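Local atomic coordinates of processed glycerol phosphate lipoteichoic acid synthase 2 (Bacillus subtilis, PDB entry 2W8D), a protein that belongs to the sulfatase family of the alkaline phosphatase superfamily and holds a magnesium ion in its metal site. Residues F45-K50 / R289-I294; I262-N267 / I279-N284; D283-Q288 / K355-S360; I344-R347 / F351-P354. One frame throughout, in Å; residues are numbered along the deposited sequence.

Contact 1. Residues F45-K50 / R289-I294; sequences FIIDYK and RVPLFI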
loop_
_atom_site.group_PDB
_atom_site.type_symbol
_atom_site.label_atom_id
_atom_site.label_comp_id
_atom_site.label_asym_id
_atom_site.label_seq_id
_atom_site.Cartn_x
_atom_site.Cartn_y
_atom_site.Cartn_z
ATOM N N PHE A 45 -9.344 11.116 -2.908
ATOM C CA PHE A 45 -10.321 12.104 -3.396
ATOM C C PHE A 45 -11.132 11.621 -4.602
ATOM O O PHE A 45 -12.249 12.084 -4.809
ATOM C CB PHE A 45 -9.710 13.491 -3.669
ATOM C CG PHE A 45 -8.986 13.594 -4.980
ATOM C CD1 PHE A 45 -9.655 13.964 -6.125
ATOM C CD2 PHE A 45 -7.629 13.332 -5.063
ATOM C CE1 PHE A 45 -8.967 14.042 -7.354
ATOM C CE2 PHE A 45 -6.950 13.436 -6.254
ATOM C CZ PHE A 45 -7.623 13.764 -7.410
ATOM N N ILE A 46 -10.548 10.723 -5.387
ATOM C CA ILE A 46 -11.196 10.090 -6.522
ATOM C C ILE A 46 -12.429 9.250 -6.171
ATOM O O ILE A 46 -13.348 9.129 -6.988
ATOM C CB ILE A 46 -10.193 9.205 -7.300
ATOM C CG1 ILE A 46 -9.382 10.112 -8.220
ATOM C CG2 ILE A 46 -10.875 8.301 -8.199
ATOM C CD1 ILE A 46 -10.285 11.047 -9.095
ATOM N N ILE A 47 -12.432 8.671 -4.971
ATOM C CA ILE A 47 -13.543 7.854 -4.504
ATOM C C ILE A 47 -14.777 8.738 -4.360
ATOM O O ILE A 47 -14.748 9.772 -3.676
ATOM C CB ILE A 47 -13.191 7.122 -3.191
ATOM C CG1 ILE A 47 -12.010 6.169 -3.386
ATOM C CG2 ILE A 47 -14.370 6.323 -2.681
ATOM C CD1 ILE A 47 -12.132 5.193 -4.572
ATOM N N ASP A 48 -15.820 8.374 -5.081
ATOM C CA ASP A 48 -17.099 9.095 -5.126
ATOM C C ASP A 48 -17.086 10.345 -5.933
ATOM O O ASP A 48 -18.097 11.025 -5.993
ATOM C CB ASP A 48 -17.694 9.344 -3.732
ATOM C CG ASP A 48 -18.215 8.059 -3.106
ATOM O OD1 ASP A 48 -18.524 7.115 -3.864
ATOM O OD2 ASP A 48 -18.292 7.960 -1.872
ATOM N N TYR A 49 -15.948 10.657 -6.551
ATOM C CA TYR A 49 -15.857 11.824 -7.411
ATOM C C TYR A 49 -16.624 11.579 -8.715
ATOM O O TYR A 49 -16.660 10.452 -9.239
ATOM C CB TYR A 49 -14.412 12.125 -7.741
ATOM C CG TYR A 49 -14.197 13.577 -8.065
ATOM C CD1 TYR A 49 -13.940 14.506 -7.051
ATOM C CD2 TYR A 49 -14.302 14.036 -9.369
ATOM C CE1 TYR A 49 -13.778 15.862 -7.337
ATOM C CE2 TYR A 49 -14.150 15.395 -9.669
ATOM C CZ TYR A 49 -13.879 16.289 -8.651
ATOM O OH TYR A 49 -13.726 17.609 -8.941
ATOM N N LYS A 50 -17.226 12.638 -9.234
ATOM C CA LYS A 50 -17.931 12.555 -10.513
ATOM C C LYS A 50 -17.524 13.697 -11.421
ATOM O O LYS A 50 -17.196 14.782 -10.954
ATOM C CB LYS A 50 -19.457 12.597 -10.343
ATOM C CG LYS A 50 -20.016 11.630 -9.360
ATOM C CD LYS A 50 -21.527 11.635 -9.395
ATOM C CE LYS A 50 -22.051 10.733 -8.286
ATOM N NZ LYS A 50 -23.540 10.586 -8.231
ATOM N N ARG A 289 -4.333 11.159 1.533
ATOM C CA ARG A 289 -5.162 9.977 1.707
ATOM C C ARG A 289 -5.108 9.141 0.405
ATOM O O ARG A 289 -5.307 9.677 -0.696
ATOM C CB ARG A 289 -6.610 10.360 2.052
ATOM C CG ARG A 289 -6.859 10.695 3.532
ATOM C CD ARG A 289 -8.254 11.272 3.739
ATOM N NE ARG A 289 -8.459 11.683 5.134
ATOM C CZ ARG A 289 -8.067 12.854 5.658
ATOM N NH1 ARG A 289 -7.443 13.757 4.916
ATOM N NH2 ARG A 289 -8.302 13.129 6.932
ATOM N N VAL A 290 -4.787 7.858 0.549
ATOM C CA VAL A 290 -4.971 6.857 -0.508
ATOM C C VAL A 290 -5.960 5.764 -0.050
ATOM O O VAL A 290 -6.022 5.420 1.138
ATOM C CB VAL A 290 -3.638 6.217 -0.989
ATOM C CG1 VAL A 290 -2.655 7.319 -1.494
ATOM C CG2 VAL A 290 -2.994 5.432 0.119
ATOM N N PRO A 291 -6.748 5.231 -0.994
ATOM C CA PRO A 291 -7.743 4.249 -0.569
ATOM C C PRO A 291 -7.092 2.932 -0.170
ATOM O O PRO A 291 -6.009 2.611 -0.665
ATOM C CB PRO A 291 -8.648 4.069 -1.793
ATOM C CG PRO A 291 -7.840 4.543 -2.974
ATOM C CD PRO A 291 -6.724 5.460 -2.447
ATOM N N LEU A 292 -7.721 2.238 0.781
ATOM C CA LEU A 292 -7.322 0.921 1.199
ATOM C C LEU A 292 -8.605 0.127 1.277
ATOM O O LEU A 292 -9.543 0.560 1.930
ATOM C CB LEU A 292 -6.634 0.942 2.561
ATOM C CG LEU A 292 -6.426 -0.479 3.127
ATOM C CD1 LEU A 292 -5.442 -1.377 2.301
ATOM C CD2 LEU A 292 -5.965 -0.434 4.586
ATOM N N PHE A 293 -8.646 -1.006 0.590
ATOM C CA PHE A 293 -9.812 -1.903 0.602
ATOM C C PHE A 293 -9.315 -3.272 1.068
ATOM O O PHE A 293 -8.238 -3.693 0.653
ATOM C CB PHE A 293 -10.396 -2.081 -0.815
ATOM C CG PHE A 293 -10.971 -0.840 -1.402
ATOM C CD1 PHE A 293 -12.302 -0.534 -1.220
ATOM C CD2 PHE A 293 -10.180 0.034 -2.154
ATOM C CE1 PHE A 293 -12.857 0.640 -1.767
ATOM C CE2 PHE A 293 -10.733 1.177 -2.710
ATOM C CZ PHE A 293 -12.085 1.476 -2.507
ATOM N N ILE A 294 -10.065 -3.931 1.951
ATOM C CA ILE A 294 -9.776 -5.305 2.324
ATOM C C ILE A 294 -11.087 -6.100 2.248
ATOM O O ILE A 294 -12.023 -5.830 3.006
ATOM C CB ILE A 294 -9.223 -5.449 3.772
ATOM C CG1 ILE A 294 -7.902 -4.728 3.965
ATOM C CG2 ILE A 294 -9.043 -6.894 4.125
ATOM C CD1 ILE A 294 -7.490 -4.690 5.406
HETATM O O HOH W 1 -7.001 12.098 -1.735
#

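Contact 2. Residues I262-N267 / I279-N284; sequences ISENHN and ITDYDN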
loop_
_atom_site.group_PDB
_atom_site.type_symbol
_atom_site.label_atom_id
_atom_site.label_comp_id
_atom_site.label_asym_id
_atom_site.label_seq_id
_atom_site.Cartn_x
_atom_site.Cartn_y
_atom_site.Cartn_z
ATOM N N ILE A 262 -0.958 13.282 -8.120
ATOM C CA ILE A 262 -0.957 14.702 -8.450
ATOM C C ILE A 262 -0.158 15.518 -7.412
ATOM O O ILE A 262 -0.641 15.746 -6.291
ATOM C CB ILE A 262 -2.402 15.258 -8.515
ATOM C CG1 ILE A 262 -3.331 14.351 -9.351
ATOM C CG2 ILE A 262 -2.382 16.701 -9.052
ATOM C CD1 ILE A 262 -2.881 14.220 -10.812
ATOM N N SER A 263 1.022 15.999 -7.798
ATOM C CA SER A 263 1.838 16.833 -6.906
ATOM C C SER A 263 1.346 18.291 -6.777
ATOM O O SER A 263 0.338 18.693 -7.384
ATOM C CB SER A 263 3.290 16.793 -7.344
ATOM O OG SER A 263 3.480 17.551 -8.512
ATOM N N GLU A 264 2.077 19.073 -5.980
ATOM C CA GLU A 264 1.835 20.515 -5.785
ATOM C C GLU A 264 2.114 21.406 -6.999
ATOM O O GLU A 264 1.673 22.541 -7.026
ATOM C CB GLU A 264 2.558 20.998 -4.527
ATOM C CG GLU A 264 1.984 20.362 -3.222
ATOM C CD GLU A 264 2.281 21.203 -1.969
ATOM O OE1 GLU A 264 3.125 20.760 -1.137
ATOM O OE2 GLU A 264 1.671 22.311 -1.814
ATOM N N ASN A 265 2.780 20.875 -8.032
ATOM C CA ASN A 265 2.931 21.579 -9.321
ATOM C C ASN A 265 1.588 21.844 -10.033
ATOM O O ASN A 265 1.508 22.702 -10.945
ATOM C CB ASN A 265 3.854 20.810 -10.296
ATOM C CG ASN A 265 5.280 20.599 -9.761
ATOM O OD1 ASN A 265 5.895 19.574 -10.041
ATOM N ND2 ASN A 265 5.806 21.561 -9.021
ATOM N N HIS A 266 0.553 21.126 -9.610
ATOM C CA HIS A 266 -0.791 21.222 -10.200
ATOM C C HIS A 266 -1.822 21.786 -9.228
ATOM O O HIS A 266 -3.014 21.530 -9.362
ATOM C CB HIS A 266 -1.241 19.827 -10.671
ATOM C CG HIS A 266 -0.190 19.123 -11.462
ATOM N ND1 HIS A 266 0.107 19.463 -12.767
ATOM C CD2 HIS A 266 0.715 18.190 -11.099
ATOM C CE1 HIS A 266 1.109 18.711 -13.192
ATOM N NE2 HIS A 266 1.501 17.940 -12.195
ATOM N N ASN A 267 -1.366 22.548 -8.246
ATOM C CA ASN A 267 -2.255 23.144 -7.257
ATOM C C ASN A 267 -3.322 24.027 -7.868
ATOM O O ASN A 267 -4.435 24.060 -7.370
ATOM C CB ASN A 267 -1.457 23.974 -6.236
ATOM C CG ASN A 267 -0.958 23.145 -5.046
ATOM O OD1 ASN A 267 -1.266 21.970 -4.908
ATOM N ND2 ASN A 267 -0.176 23.773 -4.188
ATOM N N ILE A 279 -5.182 25.645 -2.997
ATOM C CA ILE A 279 -4.724 24.481 -2.249
ATOM C C ILE A 279 -3.654 24.968 -1.286
ATOM O O ILE A 279 -2.588 25.373 -1.727
ATOM C CB ILE A 279 -4.113 23.397 -3.199
ATOM C CG1 ILE A 279 -5.186 22.743 -4.086
ATOM C CG2 ILE A 279 -3.335 22.307 -2.415
ATOM C CD1 ILE A 279 -6.396 22.201 -3.349
ATOM N N THR A 280 -3.925 24.935 0.014
ATOM C CA THR A 280 -2.886 25.249 1.028
ATOM C C THR A 280 -1.997 24.026 1.387
ATOM O O THR A 280 -2.254 22.902 0.935
ATOM C CB THR A 280 -3.544 25.794 2.311
ATOM O OG1 THR A 280 -4.460 24.816 2.827
ATOM C CG2 THR A 280 -4.299 27.123 2.048
ATOM N N ASP A 281 -0.975 24.222 2.216
ATOM C CA ASP A 281 -0.158 23.106 2.765
ATOM C C ASP A 281 -1.033 22.100 3.479
ATOM O O ASP A 281 -0.849 20.902 3.341
ATOM C CB ASP A 281 0.836 23.615 3.827
ATOM C CG ASP A 281 2.081 24.288 3.246
ATOM O OD1 ASP A 281 2.403 24.116 2.051
ATOM O OD2 ASP A 281 2.744 25.012 4.033
ATOM N N TYR A 282 -1.957 22.615 4.280
ATOM C CA TYR A 282 -2.935 21.823 4.991
ATOM C C TYR A 282 -3.771 20.974 4.002
ATOM O O TYR A 282 -3.932 19.790 4.229
ATOM C CB TYR A 282 -3.828 22.721 5.904
ATOM C CG TYR A 282 -5.085 22.004 6.341
ATOM C CD1 TYR A 282 -5.067 21.151 7.449
ATOM C CD2 TYR A 282 -6.270 22.110 5.602
ATOM C CE1 TYR A 282 -6.175 20.446 7.823
ATOM C CE2 TYR A 282 -7.431 21.385 5.962
ATOM C CZ TYR A 282 -7.368 20.552 7.074
ATOM O OH TYR A 282 -8.468 19.820 7.478
ATOM N N ASP A 283 -4.319 21.570 2.933
ATOM C CA ASP A 283 -5.175 20.830 1.978
ATOM C C ASP A 283 -4.366 19.730 1.314
ATOM O O ASP A 283 -4.820 18.598 1.240
ATOM C CB ASP A 283 -5.786 21.729 0.888
ATOM C CG ASP A 283 -6.625 22.872 1.445
ATOM O OD1 ASP A 283 -7.340 22.672 2.452
ATOM O OD2 ASP A 283 -6.597 23.989 0.854
ATOM N N ASN A 284 -3.162 20.069 0.849
ATOM C CA ASN A 284 -2.249 19.076 0.331
ATOM C C ASN A 284 -1.960 17.889 1.260
ATOM O O ASN A 284 -1.868 16.757 0.796
ATOM C CB ASN A 284 -0.951 19.673 -0.156
ATOM C CG ASN A 284 -0.199 18.706 -1.030
ATOM O OD1 ASN A 284 -0.709 18.280 -2.072
ATOM N ND2 ASN A 284 0.988 18.298 -0.591
HETATM O O HOH W 2 0.331 15.982 -3.685
HETATM O O HOH W 3 2.996 21.169 1.669
HETATM O O HOH W 4 -3.633 26.652 -5.385
#

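Contact 3. Residues D283-Q288 / K355-S360; sequences DNAQLQ and KYTKIS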
loop_
_atom_site.group_PDB
_atom_site.type_symbol
_atom_site.label_atom_id
_atom_site.label_comp_id
_atom_site.label_asym_id
_atom_site.label_seq_id
_atom_site.Cartn_x
_atom_site.Cartn_y
_atom_site.Cartn_z
ATOM N N ASP A 283 -4.319 21.570 2.933
ATOM C CA ASP A 283 -5.175 20.830 1.978
ATOM C C ASP A 283 -4.366 19.730 1.314
ATOM O O ASP A 283 -4.820 18.598 1.240
ATOM C CB ASP A 283 -5.786 21.729 0.888
ATOM C CG ASP A 283 -6.625 22.872 1.445
ATOM O OD1 ASP A 283 -7.340 22.672 2.452
ATOM O OD2 ASP A 283 -6.597 23.989 0.854
ATOM N N ASN A 284 -3.162 20.069 0.849
ATOM C CA ASN A 284 -2.249 19.076 0.331
ATOM C C ASN A 284 -1.960 17.889 1.260
ATOM O O ASN A 284 -1.868 16.757 0.796
ATOM C CB ASN A 284 -0.951 19.673 -0.156
ATOM C CG ASN A 284 -0.199 18.706 -1.030
ATOM O OD1 ASN A 284 -0.709 18.280 -2.072
ATOM N ND2 ASN A 284 0.988 18.298 -0.591
ATOM N N ALA A 285 -1.856 18.130 2.563
ATOM C CA ALA A 285 -1.673 17.038 3.512
ATOM C C ALA A 285 -2.912 16.105 3.505
ATOM O O ALA A 285 -2.777 14.854 3.500
ATOM C CB ALA A 285 -1.397 17.574 4.880
ATOM N N GLN A 286 -4.094 16.731 3.449
ATOM C CA GLN A 286 -5.344 15.986 3.362
ATOM C C GLN A 286 -5.419 15.154 2.098
ATOM O O GLN A 286 -6.049 14.106 2.112
ATOM C CB GLN A 286 -6.601 16.903 3.490
ATOM C CG GLN A 286 -6.589 17.810 4.728
ATOM C CD GLN A 286 -6.159 17.058 5.984
ATOM O OE1 GLN A 286 -6.738 16.039 6.313
ATOM N NE2 GLN A 286 -5.138 17.557 6.680
ATOM N N LEU A 287 -4.770 15.615 1.022
ATOM C CA LEU A 287 -4.806 14.908 -0.267
ATOM C C LEU A 287 -3.859 13.688 -0.345
ATOM O O LEU A 287 -3.758 13.051 -1.389
ATOM C CB LEU A 287 -4.518 15.877 -1.427
ATOM C CG LEU A 287 -5.730 16.785 -1.719
ATOM C CD1 LEU A 287 -5.310 18.074 -2.438
ATOM C CD2 LEU A 287 -6.838 16.003 -2.470
ATOM N N GLN A 288 -3.129 13.419 0.737
ATOM C CA GLN A 288 -2.249 12.259 0.800
ATOM C C GLN A 288 -3.017 11.024 1.266
ATOM O O GLN A 288 -2.427 9.966 1.395
ATOM C CB GLN A 288 -1.029 12.528 1.696
ATOM C CG GLN A 288 -0.186 13.783 1.277
ATOM C CD GLN A 288 0.142 13.839 -0.210
ATOM O OE1 GLN A 288 0.836 12.954 -0.734
ATOM N NE2 GLN A 288 -0.363 14.862 -0.908
ATOM N N LYS A 355 -6.309 14.713 15.830
ATOM C CA LYS A 355 -6.101 16.035 16.414
ATOM C C LYS A 355 -5.339 17.052 15.530
ATOM O O LYS A 355 -5.802 18.178 15.324
ATOM C CB LYS A 355 -5.369 15.910 17.762
ATOM C CG LYS A 355 -5.932 16.868 18.805
ATOM C CD LYS A 355 -4.936 17.098 19.928
ATOM C CE LYS A 355 -5.548 17.822 21.101
ATOM N NZ LYS A 355 -4.522 17.923 22.172
ATOM N N TYR A 356 -4.174 16.652 15.032
ATOM C CA TYR A 356 -3.237 17.604 14.428
ATOM C C TYR A 356 -2.763 17.188 13.065
ATOM O O TYR A 356 -2.548 15.992 12.808
ATOM C CB TYR A 356 -1.954 17.700 15.269
ATOM C CG TYR A 356 -2.111 18.197 16.659
ATOM C CD1 TYR A 356 -2.761 19.395 16.931
ATOM C CD2 TYR A 356 -1.554 17.495 17.716
ATOM C CE1 TYR A 356 -2.858 19.873 18.239
ATOM C CE2 TYR A 356 -1.653 17.948 19.000
ATOM C CZ TYR A 356 -2.297 19.133 19.261
ATOM O OH TYR A 356 -2.383 19.551 20.570
ATOM N N THR A 357 -2.609 18.169 12.181
ATOM C CA THR A 357 -1.758 17.990 11.022
ATOM C C THR A 357 -0.544 18.928 11.075
ATOM O O THR A 357 -0.681 20.159 11.218
ATOM C CB THR A 357 -2.511 17.837 9.643
ATOM O OG1 THR A 357 -1.999 18.735 8.643
ATOM C CG2 THR A 357 -4.015 17.926 9.753
ATOM N N LYS A 358 0.637 18.330 11.072
ATOM C CA LYS A 358 1.874 19.078 11.180
ATOM C C LYS A 358 2.613 19.054 9.867
ATOM O O LYS A 358 2.987 17.982 9.411
ATOM C CB LYS A 358 2.786 18.461 12.231
ATOM C CG LYS A 358 3.852 19.451 12.718
ATOM C CD LYS A 358 5.110 18.756 13.127
ATOM C CE LYS A 358 6.062 19.721 13.788
ATOM N NZ LYS A 358 7.225 18.977 14.334
ATOM N N ILE A 359 2.864 20.225 9.289
ATOM C CA ILE A 359 3.545 20.338 7.991
ATOM C C ILE A 359 4.624 21.430 8.061
ATOM O O ILE A 359 4.330 22.582 8.411
ATOM C CB ILE A 359 2.534 20.649 6.848
ATOM C CG1 ILE A 359 1.397 19.629 6.821
ATOM C CG2 ILE A 359 3.227 20.682 5.470
ATOM C CD1 ILE A 359 1.819 18.137 6.345
ATOM N N SER A 360 5.870 21.053 7.744
ATOM C CA SER A 360 7.052 21.942 7.857
ATOM C C SER A 360 7.036 22.749 9.138
ATOM O O SER A 360 7.208 23.968 9.109
ATOM C CB SER A 360 7.170 22.905 6.653
ATOM O OG SER A 360 6.724 22.247 5.475
#

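Contact 4. Residues I344-R347 / F351-P354; sequences IPFR and FISP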
loop_
_atom_site.group_PDB
_atom_site.type_symbol
_atom_site.label_atom_id
_atom_site.label_comp_id
_atom_site.label_asym_id
_atom_site.label_seq_id
_atom_site.Cartn_x
_atom_site.Cartn_y
_atom_site.Cartn_z
ATOM N N ILE A 344 -0.167 9.427 12.665
ATOM C CA ILE A 344 0.388 8.760 11.489
ATOM C C ILE A 344 1.609 9.501 10.989
ATOM O O ILE A 344 1.493 10.606 10.483
ATOM C CB ILE A 344 -0.647 8.599 10.337
ATOM C CG1 ILE A 344 -2.025 8.095 10.837
ATOM C CG2 ILE A 344 -0.135 7.651 9.273
ATOM C CD1 ILE A 344 -1.970 6.834 11.645
ATOM N N PRO A 345 2.800 8.904 11.137
ATOM C CA PRO A 345 3.972 9.603 10.575
ATOM C C PRO A 345 3.950 9.630 9.063
ATOM O O PRO A 345 3.443 8.687 8.420
ATOM C CB PRO A 345 5.165 8.744 11.015
ATOM C CG PRO A 345 4.667 7.875 12.094
ATOM C CD PRO A 345 3.174 7.698 11.901
ATOM N N PHE A 346 4.513 10.710 8.528
ATOM C CA PHE A 346 4.968 10.819 7.142
ATOM C C PHE A 346 6.477 10.612 7.114
ATOM O O PHE A 346 7.172 10.881 8.109
ATOM C CB PHE A 346 4.670 12.221 6.612
ATOM C CG PHE A 346 3.237 12.456 6.291
ATOM C CD1 PHE A 346 2.259 11.528 6.645
ATOM C CD2 PHE A 346 2.850 13.628 5.627
ATOM C CE1 PHE A 346 0.882 11.758 6.355
ATOM C CE2 PHE A 346 1.500 13.868 5.326
ATOM C CZ PHE A 346 0.514 12.917 5.684
ATOM N N ARG A 347 7.012 10.140 5.994
ATOM C CA ARG A 347 8.458 9.892 5.925
ATOM C C ARG A 347 9.329 11.145 6.286
ATOM O O ARG A 347 10.394 11.021 6.886
ATOM C CB ARG A 347 8.872 9.295 4.550
ATOM C CG ARG A 347 10.302 8.728 4.526
ATOM C CD ARG A 347 10.842 8.823 5.958
ATOM N NE ARG A 347 11.554 7.654 6.337
ATOM C CZ ARG A 347 12.327 7.536 7.395
ATOM N NH1 ARG A 347 12.502 8.541 8.241
ATOM N NH2 ARG A 347 12.946 6.384 7.568
ATOM N N PHE A 351 3.379 14.861 10.095
ATOM C CA PHE A 351 2.464 13.826 10.525
ATOM C C PHE A 351 1.039 14.271 10.484
ATOM O O PHE A 351 0.762 15.452 10.330
ATOM C CB PHE A 351 2.838 13.235 11.899
ATOM C CG PHE A 351 2.550 14.125 13.081
ATOM C CD1 PHE A 351 1.293 14.128 13.681
ATOM C CD2 PHE A 351 3.575 14.870 13.681
ATOM C CE1 PHE A 351 1.035 14.923 14.822
ATOM C CE2 PHE A 351 3.331 15.657 14.815
ATOM C CZ PHE A 351 2.067 15.683 15.382
ATOM N N ILE A 352 0.131 13.305 10.596
ATOM C CA ILE A 352 -1.275 13.616 10.694
ATOM C C ILE A 352 -1.899 12.717 11.728
ATOM O O ILE A 352 -1.509 11.564 11.871
ATOM C CB ILE A 352 -1.992 13.528 9.352
ATOM C CG1 ILE A 352 -3.442 14.009 9.501
ATOM C CG2 ILE A 352 -1.983 12.075 8.793
ATOM C CD1 ILE A 352 -4.067 14.403 8.209
ATOM N N SER A 353 -2.849 13.271 12.475
ATOM C CA SER A 353 -3.625 12.524 13.453
ATOM C C SER A 353 -5.033 13.136 13.536
ATOM O O SER A 353 -5.269 14.199 12.978
ATOM C CB SER A 353 -2.940 12.610 14.810
ATOM O OG SER A 353 -3.325 13.792 15.460
ATOM N N PRO A 354 -5.965 12.478 14.254
ATOM C CA PRO A 354 -7.296 13.081 14.331
ATOM C C PRO A 354 -7.239 14.484 14.918
ATOM O O PRO A 354 -8.032 15.329 14.542
ATOM C CB PRO A 354 -8.068 12.126 15.259
ATOM C CG PRO A 354 -7.381 10.804 15.086
ATOM C CD PRO A 354 -5.936 11.121 14.833
#

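Contact 1. Residues F45-K50 / R289-I294
Ile-47 meets Pro-291 and Phe-293 with one branch of its side chain, a single aliphatic side chain bridging a turn and the residues at the start of strand 292-296. Its CG1 sits beside the backbone N (chi1 -62°), which carries CG1 against the proline ring, 4.3 Å from Pro-291 CB. Beyond it the terminal CD1 comes to the rim of the phenylalanine, 4.3 Å from Phe-293 CZ and close to the plane of that ring, so this is an approach at the edge and not over a face. No direct hydrogen bond joins the segments. One water does so instead: it accepts from Phe-45 N at 2.8 Å and donates to Arg-289 O at 3.1 Å, lying also at the edge of the Phe-45 ring. Ile-47 is the second residue of a type II beta turn from Ile-46 to Tyr-49, closed by Tyr-49 N to Ile-46 O at 3.0 Å. Around this buried contact, helix 58-65 packs on Ile-47 through Leu-60, Asn-61 and Ala-64, while Tyr-71 of strand 70-76 touches Ile-47 and stacks on the Phe-293 ring; strand 292-296 runs antiparallel to both 70-76 and 251-257 in the large mixed sheet.

Contact 2. Residues I262-N267 / I279-N284
Ile-279 opens the second segment by laying its CB and CG2 against the amide of Asn-267, with Ile-279 CG2 3.3 Å from Asn-267 OD1, a van der Waals approach of methyl to carbonyl oxygen. Beside it, a water accepts from Ile-279 N and donates weakly to Asn-267 O. Thr-280 then starts the helix as its N-cap, and with Asp-283 it forms a capping box: Asp-283 N donates to Thr-280 OG1 at 3.3 Å, and Thr-280 N returns a nearly straight bond (173°) to Asp-283 OD2 at 3.0 Å, from above the carboxylate plane. The opposing segment follows the magnesium ligands Asp-258 and His-259 in the loop after strand 251-257, so a capped helix start is set here against a loop running on from the metal site. At Asp-281, OD1 lies 4.3 Å from Glu-264 OE2; these like charges share a water that donates to Asp-281 OD1 and Glu-264 OE1, which would probably ease their repulsion. Asn-284, with CG anti to its own N (chi1 -164°), stacks its amide on the Glu-264 carboxylate, the planes 24° apart. Asn-284 ND2 comes within 3.3 Å of Glu-264 OE1, yet the N-H is not aimed at the oxygen, so no hydrogen bond forms. Glu-264 OE2 receives a weak bond from Asn-267 ND2 at 3.3 Å, while another water joins Asn-284 OD1 to Ile-262 O.

Contact 3. Residues D283-Q288 / K355-S360
Ala-285 makes the apolar part of the contact, with its methyl directed at strand 356-359. Ala-285 CB lies 3.6 Å from Ile-359 CD1, the end of a branch that starts beside the backbone N of Ile-359 (chi1 -54°) and ends against the alanine methyl. The same methyl comes to 4.0 Å from Thr-357 OG1, a hydroxyl buried by the contact for which the model offers no hydrogen-bonding partner. The chi1 of this threonine, 129°, is close to eclipsed, so the exact placing of its hydroxyl deserves some reserve. What these residues illustrate is a helix packed on a sheet with a small side chain at the point of contact: the last turn of helix 281-286 covers strand 356-359, the central member of a five-stranded antiparallel sheet, and strand side chains alternate, Thr-357 and Ile-359 facing the helix while Lys-358 starts out away from it, its NZ forming a salt bridge with Asp-382. Gln-286 follows. Its chain bends at chi2, bringing the amide across Thr-357 obliquely, with Gln-286 NE2 only 3.3 Å from Thr-357 CG2. This is nitrogen against methyl; the hydroxyl is too distant to join in, and the other end of the amide, OE1, accepts from Arg-289 NH1. Past it the helix winds down, Leu-287 N bonding to Asp-283 O at 3.0 Å. Gln-288 folds back on the turn: Gln-288 NE2 donates to Asn-284 O at 3.0 Å with an angle of 168°, the acceptor lying in the plane of the amide, while OE1 is hydrogen-bonded to His-77 NE2.

Contact 4. Residues I344-R347 / F351-P354
Ile-344 and Ile-352 are joined by both of their backbone hydrogen bonds, the mark of an antiparallel hydrogen-bonded pair. Ile-344 N reaches Ile-352 O over a short 2.6 Å, nearly along the C=O axis, and Ile-352 N returns to Ile-344 O at 3.0 Å. The next pair, Pro-345 with Phe-351, is non-hydrogen-bonded, a position where proline's lack of an N-H takes no bond from this pair; here Phe-351 CB rests 3.3 Å from Ile-344 O and 4.0 Å from Pro-345 CA. Apolar contacts centre on the CG2 methyl of Ile-352. With CG1 anti to the backbone N (chi1 -174°), CG2 is turned across the hairpin, where it meets Ile-344 CB at 4.0 Å and, from an oblique direction, Phe-346 CE1 at 3.8 Å. The polar side chains find partners on helix 380-397: Ser-353 OG bonds to Glu-381, and Arg-347 forms a salt bridge with Asp-393. That helix also packs through Val-385 on Pro-345 and Phe-351, whereas Ile-352, on the opposite face, and the Phe-346 ring both touch Phe-76 of strand 70-76. Two short strands joined by a brief loop in this way form a beta hairpin, here the first two strands of a five-stranded antiparallel meander with strand 344-345 at its edge.

Helix 281-286 is the common element: contact 2 sets its start against a loop, contact 3 sets its last turn on the small sheet, and their centres are about 10 Å apart. Contact 4, centred about 8 Å from contact 3, lies in the same sheet, where Lys-358 N probably bonds to Phe-351 O at 3.0 Å and Ile-352 CD1 packs on Thr-357 CG2. Contact 1 lies about 17 Å between centres from contacts 2 and 3; its second segment follows helix 281-286 into the large mixed sheet, and Phe-45 CD2 touches Leu-287 CD2 at 3.8 Å. It is also some way from the metal: the Pro-291 side chain is about 12 Å from the magnesium ion held by Glu-40, Thr-84 (a phosphothreonine), Asp-258 and His-259.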